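Local coordinates for protein phosphoglycolate phosphatase (Thermoplasma acidophilum, PDB 1L6R) that catalyses the magnesium-dependent removal of phosphate from 2-phosphoglycolate to give glycolate and, less efficiently, hydrolyses inorganic pyrophosphate, at residues Pro64-Asn69 against Ala155-Lys160; Ile172-Asp177 against Met182-Leu187; Ser205-Asp210 against Ile217-Lys222. The protein carries 1 engineered substitution. All coordinates share one frame; numbering follows the deposited sequence.

Overall arrangement
All three contacts set a helix or helical turn against the same mixed sheet of the HAD-like core. Contacts 1 and 2 are buried neighbours: helix 154-164 of contact 1 touches residues 182-187 of contact 2, as where V158 CG1 lies 3.7 Å from L187 CD1, and both reach the second subunit. Contact 3 sits at the sheet end formed by strand 207-208, about 21 Å from contact 1 between centres. It meets contact 2 at several points, among them I220, whose CG2 is 4.0 Å from L173 CD2. Contacts 1 and 2 have no hydrogen bond across their segments and rest largely on side-chain packing, while partly buried contact 3 adds three. Contact 2 also carries the calcium ligand D177.

Contact 1 of 3, residues Pro64-Asn69 against Ala155-Lys160; sequences PVFGEN and AFAVNK
F66 on strand 65-67 faces A157 on helix 154-164, and their CA atoms, 7.3 Å apart, are the nearest CA pair of the two segments. The contact belongs to the alpha/beta core of the HAD-like hydrolase fold, where a helix packs on the central mixed sheet. No hydrogen bond joins the two segments. The contact rests on one aromatic ring and the helix surface beneath it.

The CB of F66 points toward the helix. Its CG lies anti to the carbonyl carbon (chi1 -63°), and this carries the ring out from the strand and over A157. The methyl group of A157 sits almost on the ring axis: CB is 3.7 Å from the F66 ring centroid and only 9° off the ring normal. This is a CH-pi contact over the centre of one face. Close to the helix backbone, F66 CZ lies 3.7 Å from A157 O.

K160, one helical turn further on, meets the ring differently. Its aliphatic CD comes to the ring edge, near its plane. The chain then bends at chi3 and chi4 and leads away from the strand, and K160 makes a cation-pi contact with F83. L161 of the same helix also touches F66, as do S42 and L44 of strand 40-44 and M73 of strand 72-74. The ring is thus held between the helix and two neighbouring strands. At its edge, F66 CE2 is 4.1 Å from K160 CD.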
loop_
_atom_site.group_PDB
_atom_site.type_symbol
_atom_site.label_atom_id
_atom_site.label_comp_id
_atom_site.label_asym_id
_atom_site.label_seq_id
_atom_site.Cartn_x
_atom_site.Cartn_y
_atom_site.Cartn_z
ATOM N N PRO A 64 7.802 -7.084 18.331
ATOM C CA PRO A 64 6.851 -6.025 18.679
ATOM C C PRO A 64 5.446 -6.477 18.298
ATOM O O PRO A 64 5.278 -7.363 17.456
ATOM C CB PRO A 64 7.302 -4.844 17.803
ATOM C CG PRO A 64 8.748 -5.147 17.493
ATOM C CD PRO A 64 8.725 -6.638 17.273
ATOM N N VAL A 65 4.439 -5.893 18.933
ATOM C CA VAL A 65 3.068 -6.214 18.572
ATOM C C VAL A 65 2.374 -4.896 18.270
ATOM O O VAL A 65 2.704 -3.845 18.851
ATOM C CB VAL A 65 2.308 -7.008 19.680
ATOM C CG1 VAL A 65 3.000 -8.344 19.898
ATOM C CG2 VAL A 65 2.212 -6.213 20.975
ATOM N N PHE A 66 1.447 -4.942 17.321
ATOM C CA PHE A 66 0.706 -3.759 16.915
ATOM C C PHE A 66 -0.787 -3.877 17.170
ATOM O O PHE A 66 -1.389 -4.928 16.955
ATOM C CB PHE A 66 0.869 -3.491 15.410
ATOM C CG PHE A 66 2.268 -3.189 14.977
ATOM C CD1 PHE A 66 3.197 -4.211 14.800
ATOM C CD2 PHE A 66 2.646 -1.874 14.699
ATOM C CE1 PHE A 66 4.488 -3.915 14.345
ATOM C CE2 PHE A 66 3.935 -1.577 14.245
ATOM C CZ PHE A 66 4.849 -2.602 14.069
ATOM N N GLY A 67 -1.376 -2.775 17.621
ATOM C CA GLY A 67 -2.812 -2.714 17.813
ATOM C C GLY A 67 -3.332 -1.684 16.818
ATOM O O GLY A 67 -2.558 -1.104 16.042
ATOM N N GLU A 68 -4.643 -1.466 16.821
ATOM C CA GLU A 68 -5.271 -0.478 15.955
ATOM C C GLU A 68 -4.790 -0.542 14.513
ATOM O O GLU A 68 -4.513 0.479 13.877
ATOM C CB GLU A 68 -5.078 0.931 16.540
ATOM C CG GLU A 68 -5.656 1.030 17.947
ATOM C CD GLU A 68 -5.627 2.434 18.519
ATOM O OE1 GLU A 68 -6.178 3.345 17.873
ATOM O OE2 GLU A 68 -5.082 2.628 19.629
ATOM N N ASN A 69 -4.688 -1.770 14.002
ATOM C CA ASN A 69 -4.325 -2.042 12.612
ATOM C C ASN A 69 -2.975 -1.524 12.152
ATOM O O ASN A 69 -2.749 -1.340 10.953
ATOM C CB ASN A 69 -5.443 -1.525 11.695
ATOM C CG ASN A 69 -6.761 -2.213 11.973
ATOM O OD1 ASN A 69 -6.888 -3.420 11.763
ATOM N ND2 ASN A 69 -7.739 -1.467 12.471
ATOM N N ALA A 155 0.478 -2.583 6.074
ATOM C CA ALA A 155 1.674 -2.317 5.276
ATOM C C ALA A 155 2.574 -1.370 6.067
ATOM O O ALA A 155 3.793 -1.534 6.090
ATOM C CB ALA A 155 1.299 -1.693 3.929
ATOM N N PHE A 156 1.970 -0.374 6.708
ATOM C CA PHE A 156 2.741 0.558 7.516
ATOM C C PHE A 156 3.481 -0.234 8.606
ATOM O O PHE A 156 4.672 -0.028 8.837
ATOM C CB PHE A 156 1.801 1.584 8.160
ATOM C CG PHE A 156 2.477 2.501 9.136
ATOM C CD1 PHE A 156 3.056 3.694 8.712
ATOM C CD2 PHE A 156 2.550 2.166 10.485
ATOM C CE1 PHE A 156 3.702 4.542 9.619
ATOM C CE2 PHE A 156 3.193 3.003 11.403
ATOM C CZ PHE A 156 3.771 4.194 10.970
ATOM N N ALA A 157 2.776 -1.148 9.266
ATOM C CA ALA A 157 3.388 -1.937 10.335
ATOM C C ALA A 157 4.518 -2.850 9.851
ATOM O O ALA A 157 5.578 -2.926 10.482
ATOM C CB ALA A 157 2.318 -2.768 11.053
ATOM N N VAL A 158 4.297 -3.544 8.739
ATOM C CA VAL A 158 5.317 -4.453 8.214
ATOM C C VAL A 158 6.545 -3.667 7.764
ATOM O O VAL A 158 7.676 -4.096 7.987
ATOM C CB VAL A 158 4.743 -5.322 7.060
ATOM C CG1 VAL A 158 5.854 -6.106 6.379
ATOM C CG2 VAL A 158 3.717 -6.299 7.624
ATOM N N ASN A 159 6.337 -2.516 7.137
ATOM C CA ASN A 159 7.488 -1.719 6.736
ATOM C C ASN A 159 8.247 -1.255 7.972
ATOM O O ASN A 159 9.475 -1.171 7.956
ATOM C CB ASN A 159 7.056 -0.515 5.901
ATOM C CG ASN A 159 6.851 -0.871 4.451
ATOM O OD1 ASN A 159 7.671 -1.567 3.856
ATOM N ND2 ASN A 159 5.764 -0.394 3.871
ATOM N N LYS A 160 7.523 -0.957 9.048
ATOM C CA LYS A 160 8.165 -0.519 10.285
ATOM C C LYS A 160 9.014 -1.657 10.861
ATOM O O LYS A 160 10.125 -1.429 11.327
ATOM C CB LYS A 160 7.106 -0.069 11.290
ATOM C CG LYS A 160 7.676 0.398 12.611
ATOM C CD LYS A 160 6.710 1.328 13.307
ATOM C CE LYS A 160 6.575 2.643 12.543
ATOM N NZ LYS A 160 7.877 3.362 12.461
#

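Contact 2 of 3, residues Ile172-Asp177 against Met182-Leu187; sequences ILVIGD and MPMFQL. With CA (calcium ion), chain D; CA (calcium ion), chain C.
M184 and V174 meet because of the torsions of the methionine. Its CG lies between the backbone N and the carbonyl carbon (chi1 65°), and beyond CG the chain runs fully extended (chi2 180°). The thioether therefore reaches along strand 172-175. M184 SD packs 3.8 Å from V174 CB, and the two side chains run past one another in opposite senses. The methyl end goes further, with M184 CE 3.4 Å from I175 O.

F185, the next residue of the helix, lays its ring beside V174 and G176. V174 CG2 stands over one face in a CH-pi contact, 4.0 Å from the F185 ring centroid and displaced toward the rim. The ring edge is turned to the backbone. F185 CZ lies 3.3 Å from G176 N, with the peptide atoms I175 C and G176 N close to the ring plane. G176 has no side chain, and this edge comes right up to its backbone. I201 and V204 of helix 199-204 also touch F185.

The unit is a beta-alpha-beta crossover of the HAD-like fold, from strand 172-175 through helix 182-185 to strand 190-193. The strand leads directly into the metal site. D177 bridges two calcium ions: OD1 binds the chain C ion at 2.4 Å, and OD2 binds the chain D ion at 2.4 Å. D11, N180 and D181 share the first ion with D177, and G14 shares the second. D177 is also a ligand of two of the magnesium ions.

The chemistry is divided along one short piece of chain. The V174 side chain and the backbone of I175 and G176 pack against M184 and F185. Just beyond this packing, both carboxylate oxygens of D177 bind metal, one calcium ion each.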
loop_
_atom_site.group_PDB
_atom_site.type_symbol
_atom_site.label_atom_id
_atom_site.label_comp_id
_atom_site.label_asym_id
_atom_site.label_seq_id
_atom_site.Cartn_x
_atom_site.Cartn_y
_atom_site.Cartn_z
ATOM N N ILE A 172 10.872 -11.597 5.301
ATOM C CA ILE A 172 9.654 -11.426 6.081
ATOM C C ILE A 172 8.529 -12.280 5.505
ATOM O O ILE A 172 8.322 -12.325 4.289
ATOM C CB ILE A 172 9.193 -9.941 6.060
ATOM C CG1 ILE A 172 10.257 -9.060 6.722
ATOM C CG2 ILE A 172 7.834 -9.794 6.744
ATOM C CD1 ILE A 172 10.013 -7.576 6.559
ATOM N N LEU A 173 7.812 -12.962 6.388
ATOM C CA LEU A 173 6.672 -13.776 6.000
ATOM C C LEU A 173 5.441 -13.129 6.622
ATOM O O LEU A 173 5.437 -12.828 7.820
ATOM C CB LEU A 173 6.813 -15.210 6.543
ATOM C CG LEU A 173 5.544 -16.076 6.496
ATOM C CD1 LEU A 173 5.152 -16.370 5.034
ATOM C CD2 LEU A 173 5.791 -17.378 7.248
ATOM N N VAL A 174 4.412 -12.884 5.817
ATOM C CA VAL A 174 3.174 -12.338 6.368
ATOM C C VAL A 174 2.089 -13.413 6.265
ATOM O O VAL A 174 2.046 -14.187 5.308
ATOM C CB VAL A 174 2.706 -11.045 5.642
ATOM C CG1 VAL A 174 3.763 -9.959 5.782
ATOM C CG2 VAL A 174 2.393 -11.332 4.185
ATOM N N ILE A 175 1.236 -13.477 7.281
ATOM C CA ILE A 175 0.133 -14.430 7.315
ATOM C C ILE A 175 -1.134 -13.613 7.557
ATOM O O ILE A 175 -1.228 -12.863 8.546
ATOM C CB ILE A 175 0.334 -15.478 8.437
ATOM C CG1 ILE A 175 1.661 -16.213 8.210
ATOM C CG2 ILE A 175 -0.835 -16.456 8.457
ATOM C CD1 ILE A 175 1.994 -17.234 9.276
ATOM N N GLY A 176 -2.088 -13.750 6.634
ATOM C CA GLY A 176 -3.346 -13.017 6.683
ATOM C C GLY A 176 -4.448 -13.871 6.096
ATOM O O GLY A 176 -4.197 -15.027 5.730
ATOM N N ASP A 177 -5.649 -13.312 5.952
ATOM C CA ASP A 177 -6.762 -14.108 5.450
ATOM C C ASP A 177 -7.788 -13.413 4.573
ATOM O O ASP A 177 -8.586 -14.088 3.930
ATOM C CB ASP A 177 -7.512 -14.729 6.648
ATOM C CG ASP A 177 -8.278 -13.691 7.466
ATOM O OD1 ASP A 177 -7.875 -12.526 7.468
ATOM O OD2 ASP A 177 -9.283 -14.029 8.118
ATOM N N MET A 182 -4.664 -7.299 2.496
ATOM C CA MET A 182 -4.022 -7.078 1.208
ATOM C C MET A 182 -2.903 -6.034 1.277
ATOM O O MET A 182 -1.922 -6.150 0.554
ATOM C CB MET A 182 -5.054 -6.703 0.136
ATOM C CG MET A 182 -4.463 -6.659 -1.280
ATOM S SD MET A 182 -3.597 -8.172 -1.823
ATOM C CE MET A 182 -4.997 -9.182 -2.383
ATOM N N PRO A 183 -3.021 -5.013 2.154
ATOM C CA PRO A 183 -1.920 -4.044 2.190
ATOM C C PRO A 183 -0.564 -4.691 2.459
ATOM O O PRO A 183 0.447 -4.266 1.888
ATOM C CB PRO A 183 -2.341 -3.080 3.292
ATOM C CG PRO A 183 -3.827 -3.028 3.108
ATOM C CD PRO A 183 -4.182 -4.508 2.911
ATOM N N MET A 184 -0.512 -5.708 3.317
ATOM C CA MET A 184 0.778 -6.341 3.540
ATOM C C MET A 184 1.052 -7.432 2.504
ATOM O O MET A 184 2.208 -7.687 2.176
ATOM C CB MET A 184 0.922 -6.872 4.976
ATOM C CG MET A 184 0.001 -7.987 5.402
ATOM S SD MET A 184 0.396 -8.406 7.124
ATOM C CE MET A 184 -0.766 -9.733 7.394
ATOM N N PHE A 185 0.003 -8.051 1.958
ATOM C CA PHE A 185 0.216 -9.084 0.942
ATOM C C PHE A 185 0.690 -8.515 -0.391
ATOM O O PHE A 185 1.223 -9.244 -1.229
ATOM C CB PHE A 185 -1.047 -9.934 0.728
ATOM C CG PHE A 185 -1.157 -11.089 1.683
ATOM C CD1 PHE A 185 -1.350 -10.872 3.048
ATOM C CD2 PHE A 185 -1.007 -12.398 1.229
ATOM C CE1 PHE A 185 -1.382 -11.933 3.938
ATOM C CE2 PHE A 185 -1.040 -13.461 2.113
ATOM C CZ PHE A 185 -1.226 -13.236 3.470
ATOM N N GLN A 186 0.505 -7.219 -0.594
ATOM C CA GLN A 186 0.963 -6.622 -1.836
ATOM C C GLN A 186 2.419 -6.150 -1.747
ATOM O O GLN A 186 2.994 -5.721 -2.748
ATOM C CB GLN A 186 0.004 -5.506 -2.280
ATOM C CG GLN A 186 -0.136 -4.322 -1.350
ATOM C CD GLN A 186 0.970 -3.309 -1.524
ATOM O OE1 GLN A 186 1.289 -2.917 -2.650
ATOM N NE2 GLN A 186 1.552 -2.864 -0.414
ATOM N N LEU A 187 3.022 -6.251 -0.559
ATOM C CA LEU A 187 4.432 -5.886 -0.387
ATOM C C LEU A 187 5.258 -7.043 -0.972
ATOM O O LEU A 187 4.737 -8.138 -1.170
ATOM C CB LEU A 187 4.776 -5.708 1.100
ATOM C CG LEU A 187 4.136 -4.518 1.818
ATOM C CD1 LEU A 187 4.465 -4.588 3.303
ATOM C CD2 LEU A 187 4.649 -3.210 1.224
HETATM CA CA CA D . -10.127 -15.844 9.422
HETATM CA CA CA C . -7.592 -10.213 8.141
HETATM O O HOH W 1 -9.835 -10.225 9.233
HETATM O O HOH W 2 -7.386 -8.546 10.208
HETATM O O HOH W 3 -11.776 -14.057 10.134
HETATM O O HOH W 4 -10.147 -15.905 11.971
HETATM O O HOH W 5 -8.951 -17.760 8.460
#

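Contact 3 of 3, residues Ser205-Asp210 against Ile217-Lys222; sequences SDFVSD and IGQIFK
The CA atoms of S209, just after strand 207-208, and I220 of helix 215-223, 6.5 Å apart, are the nearest CA pair across the contact. Strand 207-208 is an outermost strand of the central mixed sheet of the HAD-like fold, and the helix packs against this end of the sheet.

Q219 carries the polar half of the contact. Its CG is anti to the backbone N (chi1 -171°) and the chain stays extended, which brings the amide to the turn after the strand. OE1 accepts two hydrogen bonds. S209 OG donates one at 2.7 Å, tilted from the carbonyl plane. The backbone N of D210 donates the other at 2.9 Å, in that plane and on a lone pair. The other end of the amide returns a bond to the same aspartate. Q219 NE2 gives its hydrogen to D210 OD2 at 2.9 Å, nearly straight at 166° and on the anti side of the carboxylate. The carboxylate and amide planes are 62° apart. With both ends engaged, the amide is fixed in its rotation, and D210 is held by main chain and side chain together.

The edge of the F207 ring meets both the amide end of Q219 and a methylene of I220. Ring and amide planes are close to perpendicular, and F207 CZ is 3.7 Å from Q219 OE1. The F207 ring also stacks with H223 of the same helix. I220 touches F207 on the outermost strand and L173 and I175 on the inner strand 172-175. The F207-I220 pair is apolar, made through one methylene, with I220 CG1 3.9 Å from F207 CD2.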
loop_
_atom_site.group_PDB
_atom_site.type_symbol
_atom_site.label_atom_id
_atom_site.label_comp_id
_atom_site.label_asym_id
_atom_site.label_seq_id
_atom_site.Cartn_x
_atom_site.Cartn_y
_atom_site.Cartn_z
ATOM N N SER A 205 -0.449 -15.660 -2.693
ATOM C CA SER A 205 0.294 -16.343 -1.633
ATOM C C SER A 205 1.316 -17.337 -2.161
ATOM O O SER A 205 1.112 -17.968 -3.199
ATOM C CB SER A 205 -0.669 -17.077 -0.693
ATOM O OG SER A 205 -1.427 -16.162 0.082
ATOM N N ASP A 206 2.427 -17.462 -1.439
ATOM C CA ASP A 206 3.462 -18.420 -1.808
ATOM C C ASP A 206 3.052 -19.810 -1.344
ATOM O O ASP A 206 3.455 -20.814 -1.920
ATOM C CB ASP A 206 4.793 -18.032 -1.171
ATOM C CG ASP A 206 5.350 -16.765 -1.754
ATOM O OD1 ASP A 206 5.692 -16.778 -2.957
ATOM O OD2 ASP A 206 5.446 -15.756 -1.029
ATOM N N PHE A 207 2.241 -19.868 -0.294
ATOM C CA PHE A 207 1.774 -21.137 0.230
ATOM C C PHE A 207 0.357 -20.987 0.762
ATOM O O PHE A 207 0.080 -20.106 1.588
ATOM C CB PHE A 207 2.691 -21.632 1.355
ATOM C CG PHE A 207 2.283 -22.962 1.926
ATOM C CD1 PHE A 207 2.464 -24.132 1.195
ATOM C CD2 PHE A 207 1.694 -23.043 3.186
ATOM C CE1 PHE A 207 2.065 -25.365 1.713
ATOM C CE2 PHE A 207 1.294 -24.265 3.711
ATOM C CZ PHE A 207 1.479 -25.431 2.976
ATOM N N VAL A 208 -0.544 -21.832 0.269
ATOM C CA VAL A 208 -1.926 -21.829 0.729
ATOM C C VAL A 208 -2.096 -23.094 1.565
ATOM O O VAL A 208 -1.954 -24.219 1.069
ATOM C CB VAL A 208 -2.935 -21.848 -0.442
ATOM C CG1 VAL A 208 -4.360 -21.861 0.108
ATOM C CG2 VAL A 208 -2.734 -20.618 -1.328
ATOM N N SER A 209 -2.372 -22.909 2.849
ATOM C CA SER A 209 -2.538 -24.039 3.755
ATOM C C SER A 209 -3.808 -24.855 3.510
ATOM O O SER A 209 -4.785 -24.373 2.930
ATOM C CB SER A 209 -2.532 -23.531 5.203
ATOM O OG SER A 209 -2.719 -24.595 6.125
ATOM N N ASP A 210 -3.777 -26.111 3.948
ATOM C CA ASP A 210 -4.931 -27.000 3.850
ATOM C C ASP A 210 -5.801 -26.805 5.092
ATOM O O ASP A 210 -6.889 -27.373 5.191
ATOM C CB ASP A 210 -4.485 -28.471 3.812
ATOM C CG ASP A 210 -3.604 -28.788 2.621
ATOM O OD1 ASP A 210 -4.078 -28.631 1.476
ATOM O OD2 ASP A 210 -2.440 -29.195 2.830
ATOM N N ILE A 217 -1.081 -22.229 10.961
ATOM C CA ILE A 217 0.203 -21.729 11.435
ATOM C C ILE A 217 1.287 -22.803 11.436
ATOM O O ILE A 217 2.377 -22.596 10.886
ATOM C CB ILE A 217 0.060 -21.095 12.840
ATOM C CG1 ILE A 217 -1.003 -19.981 12.801
ATOM C CG2 ILE A 217 1.400 -20.559 13.305
ATOM C CD1 ILE A 217 -0.740 -18.881 11.775
ATOM N N GLY A 218 0.971 -23.954 12.022
ATOM C CA GLY A 218 1.928 -25.043 12.065
ATOM C C GLY A 218 2.310 -25.536 10.681
ATOM O O GLY A 218 3.492 -25.755 10.399
ATOM N N GLN A 219 1.331 -25.713 9.798
ATOM C CA GLN A 219 1.661 -26.200 8.459
ATOM C C GLN A 219 2.483 -25.187 7.670
ATOM O O GLN A 219 3.384 -25.559 6.921
ATOM C CB GLN A 219 0.405 -26.565 7.674
ATOM C CG GLN A 219 0.757 -27.269 6.359
ATOM C CD GLN A 219 -0.434 -27.515 5.471
ATOM O OE1 GLN A 219 -1.248 -26.622 5.247
ATOM N NE2 GLN A 219 -0.534 -28.726 4.932
ATOM N N ILE A 220 2.163 -23.904 7.830
ATOM C CA ILE A 220 2.895 -22.845 7.149
ATOM C C ILE A 220 4.344 -22.826 7.627
ATOM O O ILE A 220 5.263 -22.791 6.815
ATOM C CB ILE A 220 2.238 -21.460 7.404
ATOM C CG1 ILE A 220 0.919 -21.366 6.636
ATOM C CG2 ILE A 220 3.181 -20.339 6.998
ATOM C CD1 ILE A 220 0.068 -20.178 7.062
ATOM N N PHE A 221 4.545 -22.852 8.942
ATOM C CA PHE A 221 5.899 -22.832 9.487
ATOM C C PHE A 221 6.693 -24.054 9.017
ATOM O O PHE A 221 7.865 -23.930 8.651
ATOM C CB PHE A 221 5.861 -22.782 11.024
ATOM C CG PHE A 221 5.467 -21.431 11.593
ATOM C CD1 PHE A 221 5.431 -20.287 10.794
ATOM C CD2 PHE A 221 5.172 -21.304 12.949
ATOM C CE1 PHE A 221 5.107 -19.033 11.336
ATOM C CE2 PHE A 221 4.848 -20.052 13.509
ATOM C CZ PHE A 221 4.817 -18.921 12.702
ATOM N N LYS A 222 6.058 -25.219 9.016
ATOM C CA LYS A 222 6.735 -26.439 8.565
ATOM C C LYS A 222 7.124 -26.303 7.104
ATOM O O LYS A 222 8.233 -26.664 6.710
ATOM C CB LYS A 222 5.830 -27.656 8.730
ATOM C CG LYS A 222 5.624 -28.086 10.169
ATOM C CD LYS A 222 4.686 -29.278 10.248
ATOM C CE LYS A 222 4.488 -29.724 11.686
ATOM N NZ LYS A 222 3.960 -28.620 12.533
#